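Local coordinates for protein transcriptional regulator (Streptococcus pneumoniae, PDB 2GNP) that is probably a transcriptional regulator that senses a sugar-like effector through a Rossmann-like putative sugar-binding domain, its exact ligand and function being unknown, at residues A[72-77]-A[97-102]; A[63-68]-A[91-96]; A[26-31]-A[44-49]; A[191-194]-A[200-203]. One frame throughout, in Å; residues are numbered along the deposited sequence.

Interaction 1. Residues A[72-77]-A[97-102]; sequences LVDLIH and HAKYHV
D74 and K99 meet as a single salt bridge at the protein surface, an isolated electrostatic bond reaching between two backbones that stay well apart: D74 CA and K99 CA are 9.8 Å from each other. The lysine donates from NZ to OD1 of D74, a heavy-atom separation of 2.5 Å that is short enough for its precise value to be doubtful. OD1 receives it on its syn lone pair, the side of OD2, while D74 OD2 itself stays 3.8 Å from K99 NZ. The two side chains come from opposite directions; K99 is bent at chi2 and chi3, and these bends turn the end of the chain toward the carboxylate. Segment 72-77 lies on helix 67-75, which links the parallel neighbouring strands 60-63 and 85-88 in a beta-alpha-beta crossover, whereas K99 sits in a 3-10 turn on the loop that follows the second of those strands. The bond thus spans from the crossover helix to the next connection of a Rossmann-like sheet. Tight packing begins on the inner side of the same helix, where V73 lies against E108 and M109 of helix 102-113 and L72 against A47 and L51 of helix 36-54. The outer side is looser: D74 and K99 are both exposed, just 70 Å² is buried between the segments, and solvent probably competes for both charges.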
# COMPACT_ATOMS: atom_id res chain seq x y z
N LEU A 72 -5.22 -0.51 11.06
CA LEU A 72 -5.24 -1.94 11.25
C LEU A 72 -4.24 -2.31 12.34
O LEU A 72 -4.56 -3.18 13.15
CB LEU A 72 -5.02 -2.67 9.92
CG LEU A 72 -3.70 -3.21 9.44
CD1 LEU A 72 -3.11 -4.33 10.36
CD2 LEU A 72 -3.85 -3.70 7.94
N VAL A 73 -3.07 -1.66 12.34
CA VAL A 73 -2.06 -1.95 13.36
C VAL A 73 -2.64 -1.74 14.78
O VAL A 73 -2.39 -2.52 15.70
CB VAL A 73 -0.77 -1.13 13.15
CG1 VAL A 73 0.17 -1.39 14.34
CG2 VAL A 73 -0.07 -1.63 11.87
N ASP A 74 -3.41 -0.70 14.95
CA ASP A 74 -4.03 -0.42 16.28
C ASP A 74 -4.85 -1.63 16.76
O ASP A 74 -4.90 -1.97 17.98
CB ASP A 74 -4.97 0.77 16.17
CG ASP A 74 -4.27 2.11 16.16
OD1 ASP A 74 -3.06 2.20 16.41
OD2 ASP A 74 -4.99 3.12 15.92
N LEU A 75 -5.53 -2.30 15.82
CA LEU A 75 -6.43 -3.41 16.21
C LEU A 75 -5.86 -4.79 16.27
O LEU A 75 -6.44 -5.70 16.92
CB LEU A 75 -7.66 -3.44 15.31
CG LEU A 75 -8.47 -2.16 15.20
CD1 LEU A 75 -9.68 -2.43 14.31
CD2 LEU A 75 -8.93 -1.64 16.60
N ILE A 76 -4.74 -5.02 15.57
CA ILE A 76 -4.28 -6.38 15.43
C ILE A 76 -3.84 -6.97 16.78
O ILE A 76 -3.21 -6.26 17.60
CB ILE A 76 -3.14 -6.47 14.36
CG1 ILE A 76 -2.89 -7.92 13.95
CG2 ILE A 76 -1.85 -5.80 14.89
CD1 ILE A 76 -2.01 -8.01 12.67
N HIS A 77 -4.15 -8.26 16.97
CA HIS A 77 -3.77 -8.97 18.22
C HIS A 77 -2.38 -9.52 18.13
O HIS A 77 -1.98 -10.08 17.08
CB HIS A 77 -4.76 -10.12 18.57
CG HIS A 77 -4.65 -10.55 19.99
ND1 HIS A 77 -3.78 -11.56 20.41
CD2 HIS A 77 -5.23 -10.07 21.11
CE1 HIS A 77 -3.85 -11.66 21.72
NE2 HIS A 77 -4.73 -10.79 22.17
N HIS A 97 0.80 12.35 9.96
CA HIS A 97 0.75 12.04 11.38
C HIS A 97 1.87 11.07 11.76
O HIS A 97 2.09 10.07 11.04
CB HIS A 97 -0.60 11.43 11.75
CG HIS A 97 -1.68 12.45 11.95
ND1 HIS A 97 -2.47 12.49 13.08
CD2 HIS A 97 -2.10 13.47 11.16
CE1 HIS A 97 -3.33 13.50 12.98
NE2 HIS A 97 -3.12 14.11 11.83
N ALA A 98 2.57 11.37 12.86
CA ALA A 98 3.62 10.46 13.36
C ALA A 98 3.06 9.04 13.44
O ALA A 98 3.80 8.09 13.23
CB ALA A 98 4.15 10.89 14.73
N LYS A 99 1.78 8.93 13.78
CA LYS A 99 1.09 7.63 13.92
C LYS A 99 1.09 6.80 12.64
O LYS A 99 0.97 5.55 12.67
CB LYS A 99 -0.36 7.86 14.34
CG LYS A 99 -0.65 7.63 15.81
CD LYS A 99 -0.46 6.18 16.21
CE LYS A 99 -1.80 5.43 16.42
NZ LYS A 99 -1.51 4.08 16.98
N TYR A 100 1.17 7.52 11.52
CA TYR A 100 1.03 6.97 10.17
C TYR A 100 2.38 6.78 9.49
O TYR A 100 2.45 6.27 8.35
CB TYR A 100 0.18 7.93 9.32
CG TYR A 100 -1.27 8.12 9.82
CD1 TYR A 100 -1.78 7.42 10.92
CD2 TYR A 100 -2.12 9.02 9.16
CE1 TYR A 100 -3.12 7.60 11.36
CE2 TYR A 100 -3.45 9.20 9.58
CZ TYR A 100 -3.94 8.51 10.67
OH TYR A 100 -5.27 8.73 11.05
N HIS A 101 3.48 7.18 10.17
CA HIS A 101 4.81 7.12 9.57
C HIS A 101 5.26 5.64 9.45
O HIS A 101 5.02 4.85 10.41
CB HIS A 101 5.81 7.84 10.47
CG HIS A 101 7.17 7.86 9.92
ND1 HIS A 101 7.67 8.92 9.17
CD2 HIS A 101 8.13 6.91 9.91
CE1 HIS A 101 8.90 8.63 8.78
NE2 HIS A 101 9.19 7.41 9.19
N VAL A 102 5.94 5.26 8.35
CA VAL A 102 6.38 3.80 8.21
C VAL A 102 7.16 3.33 9.45
O VAL A 102 7.00 2.18 9.90
CB VAL A 102 7.16 3.50 6.90
CG1 VAL A 102 8.53 4.24 6.88
CG2 VAL A 102 7.28 2.03 6.62

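Interaction 2. Residues A[63-68]-A[91-96]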
# COMPACT_ATOMS: atom_id res chain seq x y z
N PHE A 63 6.28 -2.90 5.17
CA PHE A 63 5.12 -2.01 5.36
C PHE A 63 5.34 -0.74 4.55
O PHE A 63 6.49 -0.27 4.46
CB PHE A 63 5.00 -1.57 6.82
CG PHE A 63 3.97 -2.37 7.58
CD1 PHE A 63 4.17 -3.71 7.78
CD2 PHE A 63 2.76 -1.79 7.98
CE1 PHE A 63 3.20 -4.48 8.44
CE2 PHE A 63 1.76 -2.56 8.65
CZ PHE A 63 2.01 -3.90 8.87
N SER A 64 4.24 -0.17 4.04
CA SER A 64 4.27 1.24 3.59
C SER A 64 3.73 2.12 4.75
O SER A 64 3.97 1.87 5.95
CB SER A 64 3.54 1.43 2.25
OG SER A 64 3.84 2.67 1.68
N TRP A 65 3.02 3.19 4.38
CA TRP A 65 2.77 4.28 5.29
C TRP A 65 1.26 4.57 5.26
O TRP A 65 0.54 4.05 4.39
CB TRP A 65 3.61 5.53 4.85
CG TRP A 65 3.20 6.10 3.48
CD1 TRP A 65 3.56 5.67 2.24
CD2 TRP A 65 2.32 7.19 3.28
NE1 TRP A 65 2.93 6.43 1.26
CE2 TRP A 65 2.17 7.38 1.89
CE3 TRP A 65 1.63 8.04 4.15
CZ2 TRP A 65 1.36 8.39 1.36
CZ3 TRP A 65 0.83 9.04 3.63
CH2 TRP A 65 0.71 9.22 2.25
N GLY A 66 0.77 5.35 6.21
CA GLY A 66 -0.61 5.83 6.13
C GLY A 66 -1.69 5.41 7.07
O GLY A 66 -1.53 4.51 7.93
N LYS A 67 -2.85 6.09 6.93
CA LYS A 67 -3.98 5.89 7.85
C LYS A 67 -4.56 4.50 7.87
O LYS A 67 -4.79 3.97 8.95
CB LYS A 67 -5.13 6.91 7.61
CG LYS A 67 -6.35 6.75 8.56
CD LYS A 67 -7.48 7.76 8.14
CE LYS A 67 -8.70 7.74 9.05
NZ LYS A 67 -9.53 6.50 8.94
N SER A 68 -4.85 3.91 6.70
CA SER A 68 -5.40 2.56 6.65
C SER A 68 -4.51 1.57 7.41
O SER A 68 -4.99 0.72 8.17
CB SER A 68 -5.54 2.07 5.19
OG SER A 68 -6.64 2.71 4.54
N GLY A 91 9.41 5.33 2.51
CA GLY A 91 9.16 6.34 3.53
C GLY A 91 7.92 7.08 3.03
O GLY A 91 7.59 7.06 1.84
N GLY A 92 7.18 7.70 3.91
CA GLY A 92 6.06 8.43 3.37
C GLY A 92 6.53 9.83 3.06
O GLY A 92 7.72 10.12 3.13
N PRO A 93 5.59 10.72 2.75
CA PRO A 93 5.98 12.12 2.66
C PRO A 93 6.15 12.77 4.05
O PRO A 93 5.95 12.12 5.07
CB PRO A 93 4.83 12.76 1.87
CG PRO A 93 3.68 11.95 2.19
CD PRO A 93 4.16 10.53 2.49
N SER A 94 6.49 14.05 4.05
CA SER A 94 7.06 14.75 5.20
C SER A 94 6.12 15.14 6.37
O SER A 94 6.56 15.12 7.53
CB SER A 94 7.78 16.01 4.70
OG SER A 94 7.32 16.36 3.39
N HIS A 95 4.88 15.52 6.10
CA HIS A 95 4.03 16.09 7.16
C HIS A 95 2.80 15.27 7.54
O HIS A 95 1.74 15.81 7.94
CB HIS A 95 3.64 17.54 6.82
CG HIS A 95 4.79 18.49 6.84
ND1 HIS A 95 5.30 19.08 5.69
CD2 HIS A 95 5.54 18.97 7.86
CE1 HIS A 95 6.31 19.86 6.01
NE2 HIS A 95 6.48 19.82 7.32
N ILE A 96 2.92 13.95 7.43
CA ILE A 96 1.82 13.08 7.86
C ILE A 96 1.90 12.84 9.37
O ILE A 96 2.92 13.12 9.99
CB ILE A 96 1.76 11.77 7.02
CG1 ILE A 96 2.95 10.87 7.31
CG2 ILE A 96 1.67 12.13 5.50
CD1 ILE A 96 2.76 9.45 6.81
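W65 makes an aromatic packing contact with G92, P93 and I96, bringing together two loops that follow the adjacent parallel strands 60-63 and 85-88 at their C-terminal ends. No hydrogen bond joins the segments; the indole does the work. Over one of its faces lie two CH-pi partners. CD of P93 stands 3.5 Å from the centroid of the W65 six-membered ring and only 5° from its normal, while CA of G92 stands 3.9 Å from the centroid of the five-membered ring. G92 has no side chain, which lets its backbone come down directly on the pyrrole portion. I96 approaches the benzene portion at a slant, CG2 lying 3.7 Å from W65 CZ3; CD1 comes to 3.2 Å from W65 CE3, so short that its exact value is doubtful. The indole is set across these partners by a chi1 of 65°, which places CG between the backbone N and the carbonyl carbon. Beyond the two loops, C192 also touches W65, and G66 is the N-cap residue just ahead of helix 67-75, its backbone bonded to that of Y100. In Rossmann-like domains this end of the sheet commonly carries the ligand site, but no ligand is present to mark one here. The chemistry implies cohesion through dispersion and weakly polarised C-H groups meeting the pi cloud, rather than through directional polar bonds.

Interaction 3. Residues A[26-31]-A[44-49]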
# COMPACT_ATOMS: atom_id res chain seq x y z
N GLU A 26 -11.29 -9.49 0.25
CA GLU A 26 -12.40 -9.33 1.20
C GLU A 26 -13.10 -8.05 0.87
O GLU A 26 -12.46 -6.99 0.79
CB GLU A 26 -11.96 -9.33 2.67
CG GLU A 26 -11.52 -10.72 3.24
CD GLU A 26 -10.10 -11.14 2.81
OE1 GLU A 26 -9.26 -10.25 2.60
OE2 GLU A 26 -9.84 -12.37 2.75
N ILE A 27 -14.43 -8.12 0.68
CA ILE A 27 -15.25 -6.93 0.43
C ILE A 27 -16.11 -6.73 1.69
O ILE A 27 -16.98 -7.56 1.99
CB ILE A 27 -16.18 -7.08 -0.84
CG1 ILE A 27 -15.35 -7.32 -2.12
CG2 ILE A 27 -17.04 -5.86 -0.99
CD1 ILE A 27 -16.21 -7.82 -3.27
N ILE A 28 -15.85 -5.63 2.40
CA ILE A 28 -16.68 -5.23 3.55
C ILE A 28 -17.97 -4.56 3.09
O ILE A 28 -17.93 -3.59 2.34
CB ILE A 28 -15.91 -4.29 4.53
CG1 ILE A 28 -14.81 -5.05 5.27
CG2 ILE A 28 -16.84 -3.68 5.61
CD1 ILE A 28 -13.72 -5.42 4.49
N PRO A 29 -19.13 -5.02 3.60
CA PRO A 29 -20.39 -4.41 3.23
C PRO A 29 -20.53 -3.02 3.84
O PRO A 29 -19.97 -2.77 4.93
CB PRO A 29 -21.43 -5.35 3.83
CG PRO A 29 -20.76 -5.96 5.02
CD PRO A 29 -19.31 -6.15 4.54
N ASN A 30 -21.24 -2.13 3.15
CA ASN A 30 -21.53 -0.83 3.71
C ASN A 30 -22.95 -0.93 4.30
O ASN A 30 -23.83 -1.50 3.64
CB ASN A 30 -21.48 0.25 2.64
CG ASN A 30 -20.07 0.42 2.05
OD1 ASN A 30 -19.69 -0.27 1.10
ND2 ASN A 30 -19.29 1.31 2.64
N GLU A 31 -23.14 -0.37 5.50
CA GLU A 31 -24.43 -0.44 6.25
C GLU A 31 -25.07 0.96 6.23
O GLU A 31 -24.39 1.97 6.26
CB GLU A 31 -24.24 -0.91 7.73
CG GLU A 31 -23.93 -2.43 8.00
CD GLU A 31 -23.95 -2.87 9.52
OE1 GLU A 31 -24.28 -2.07 10.44
OE2 GLU A 31 -23.60 -4.05 9.83
N SER A 44 -10.92 -2.14 9.19
CA SER A 44 -9.67 -2.34 9.94
C SER A 44 -9.64 -3.64 10.70
O SER A 44 -8.57 -4.27 10.80
CB SER A 44 -9.39 -1.18 10.90
OG SER A 44 -9.23 0.02 10.22
N GLN A 45 -10.77 -4.07 11.28
CA GLN A 45 -10.79 -5.32 12.04
C GLN A 45 -10.62 -6.53 11.12
O GLN A 45 -9.95 -7.50 11.45
CB GLN A 45 -12.10 -5.42 12.86
CG GLN A 45 -12.13 -6.60 13.76
CD GLN A 45 -11.00 -6.56 14.80
OE1 GLN A 45 -10.17 -7.46 14.84
NE2 GLN A 45 -10.95 -5.51 15.61
N VAL A 46 -11.26 -6.47 9.94
CA VAL A 46 -11.16 -7.56 8.99
C VAL A 46 -9.70 -7.66 8.58
O VAL A 46 -9.09 -8.74 8.66
CB VAL A 46 -12.07 -7.33 7.81
CG1 VAL A 46 -11.71 -8.29 6.64
CG2 VAL A 46 -13.57 -7.49 8.26
N ALA A 47 -9.11 -6.49 8.32
CA ALA A 47 -7.72 -6.41 7.79
C ALA A 47 -6.76 -6.93 8.84
O ALA A 47 -5.84 -7.68 8.53
CB ALA A 47 -7.37 -4.99 7.38
N ALA A 48 -7.01 -6.54 10.10
CA ALA A 48 -6.17 -6.99 11.20
C ALA A 48 -6.20 -8.50 11.35
O ALA A 48 -5.15 -9.13 11.46
CB ALA A 48 -6.60 -6.31 12.56
N GLY A 49 -7.40 -9.08 11.31
CA GLY A 49 -7.52 -10.52 11.38
C GLY A 49 -6.80 -11.24 10.24
O GLY A 49 -6.07 -12.22 10.45
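E26 opens the contact with the aliphatic start of its side chain: CB lies 4.1 Å from CG1 of V46, and the two side chains pass at a slant. Its chain then bends at chi2 (78°), and the carboxylate serves another purpose, OE1 being hydrogen-bonded to H248 NE2 at the start of the neighbouring strand. I27, next along, turns its side chain to the other side of the sheet, where it meets K253 and I256. I28 faces the helix again and meets V46 tip to tip. Here CG1 of I28 is 4.1 Å from V46 CG2, and CD1 of I28 is likewise 4.1 Å from V46 CG1, so both methyl branches of the valine are engaged. Such alternation is that of a strand sandwiched between helical layers, as in the Rossmann-like alpha/beta fold: strand 24-28 lies at the end of the sheet, paired in parallel with strand 248-252, with helix 36-54 on one side and helix 253-264 on the other. The chi1 of V46, 166°, sets CG1 anti to the backbone N, where it can touch both E26 and I28. Past P29 the chain leaves the strand, and N30 binds D252 and the backbone N of N254, while E31 N is hydrogen-bonded to OD2 of D34.

Interaction 4. Residues A[191-194]-A[200-203]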
# COMPACT_ATOMS: atom_id res chain seq x y z
N CYS A 191 3.38 2.46 -2.57
CA CYS A 191 4.79 2.48 -2.17
C CYS A 191 5.52 3.73 -2.69
O CYS A 191 6.69 3.66 -3.02
CB CYS A 191 5.52 1.23 -2.62
SG CYS A 191 4.90 -0.24 -1.74
N CYS A 192 4.80 4.83 -2.76
CA CYS A 192 5.31 6.12 -3.17
C CYS A 192 5.73 6.19 -4.65
O CYS A 192 6.50 7.09 -5.03
CB CYS A 192 6.46 6.53 -2.20
SG CYS A 192 5.85 6.68 -0.48
N ARG A 193 5.21 5.28 -5.45
CA ARG A 193 5.40 5.28 -6.92
C ARG A 193 4.09 5.58 -7.59
O ARG A 193 3.05 5.06 -7.19
CB ARG A 193 6.04 4.01 -7.43
CG ARG A 193 7.48 3.93 -6.84
CD ARG A 193 8.08 2.59 -7.25
NE ARG A 193 9.45 2.41 -6.75
CZ ARG A 193 10.50 3.06 -7.23
NH1 ARG A 193 10.33 3.95 -8.24
NH2 ARG A 193 11.73 2.85 -6.71
N PHE A 194 4.17 6.46 -8.58
CA PHE A 194 3.00 7.07 -9.21
C PHE A 194 2.71 6.36 -10.49
O PHE A 194 3.62 6.15 -11.30
CB PHE A 194 3.26 8.58 -9.41
CG PHE A 194 3.34 9.31 -8.07
CD1 PHE A 194 2.18 9.79 -7.49
CD2 PHE A 194 4.55 9.43 -7.37
CE1 PHE A 194 2.21 10.40 -6.26
CE2 PHE A 194 4.57 10.03 -6.08
CZ PHE A 194 3.40 10.52 -5.56
N LYS A 200 0.75 1.58 -14.72
CA LYS A 200 2.14 1.76 -15.14
C LYS A 200 2.80 3.02 -14.57
O LYS A 200 2.18 4.08 -14.55
CB LYS A 200 2.21 1.73 -16.68
CG LYS A 200 2.56 0.31 -17.18
CD LYS A 200 2.15 -0.86 -16.20
CE LYS A 200 3.32 -1.50 -15.33
NZ LYS A 200 3.34 -1.36 -13.77
N GLU A 201 4.06 2.89 -14.12
CA GLU A 201 4.85 3.99 -13.58
C GLU A 201 5.46 4.85 -14.70
O GLU A 201 6.57 4.59 -15.19
CB GLU A 201 5.93 3.46 -12.62
CG GLU A 201 6.52 4.53 -11.70
CD GLU A 201 7.61 4.00 -10.79
OE1 GLU A 201 7.93 2.80 -10.95
OE2 GLU A 201 8.12 4.78 -9.96
N VAL A 202 4.75 5.91 -15.08
CA VAL A 202 5.04 6.51 -16.41
C VAL A 202 6.17 7.54 -16.40
O VAL A 202 7.01 7.54 -17.31
CB VAL A 202 3.75 6.99 -17.12
CG1 VAL A 202 2.91 7.81 -16.14
CG2 VAL A 202 4.06 7.70 -18.49
N TYR A 203 6.27 8.34 -15.33
CA TYR A 203 7.25 9.41 -15.25
C TYR A 203 8.63 8.95 -14.69
O TYR A 203 8.92 8.96 -13.47
CB TYR A 203 6.67 10.56 -14.44
CG TYR A 203 7.54 11.78 -14.35
CD1 TYR A 203 7.54 12.56 -13.19
CD2 TYR A 203 8.33 12.20 -15.42
CE1 TYR A 203 8.33 13.70 -13.07
CE2 TYR A 203 9.12 13.33 -15.31
CZ TYR A 203 9.11 14.06 -14.13
OH TYR A 203 9.87 15.18 -14.00
O HOH W 1 7.01 7.26 -9.32
O HOH W 2 4.90 7.82 -12.95
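F194 and E201 bring the two backbones closest, 5.7 Å between their CA atoms, with the carbonyl O of F194 receiving a CA-H...O contact from E201 CA at 3.4 Å. Two waters complete the join. Water 1 accepts from F194 N and donates to E201 OE2, while water 2 donates to F194 O and accepts from Y203 N. The main side-chain bond is the salt bridge from R193 NH1 to E201 OE2, 2.9 Å long with an angle of 155° at the hydrogen. OE2 offers its syn lone pair and lies almost in the guanidinium plane, at its edge, yet the carboxylate itself is turned 69° from that plane. With CG anti to the backbone N (chi1 -162°), the extended E201 chain runs obliquely across that of R193. The guanidinium is further fixed by the carbonyls of A212, I213 and Q207, and E201 OE1 takes a bond from Q207 NE2. C191 and C192, both with positive phi, form a tight turn close to type I' between the antiparallel strands 188-190 and 193-195. L215 of helix 215-218 packs on R193 and E201, while F194 and Y203 lie against L181 of helix 175-183.

From the N terminus, interaction 3 closes first, bringing helix 36-54 back against strand 24-28 at the end of the sheet. Once it has closed, interactions 2 and 1 open in turn and cross: segment 63-68 precedes 72-77, and 91-96 precedes 97-102, so their loops overlap around helix 67-75 and strand 85-88. The two touch directly, and 72-77 also packs on 44-49, joining interaction 1 to interaction 3. Interaction 4 comes last and closes a short loop after strand 193-195. It lies across the chain's centre from interactions 1 and 3, about 27 Å from the latter between centres, yet C192 reaches G91 and W65 of interaction 2.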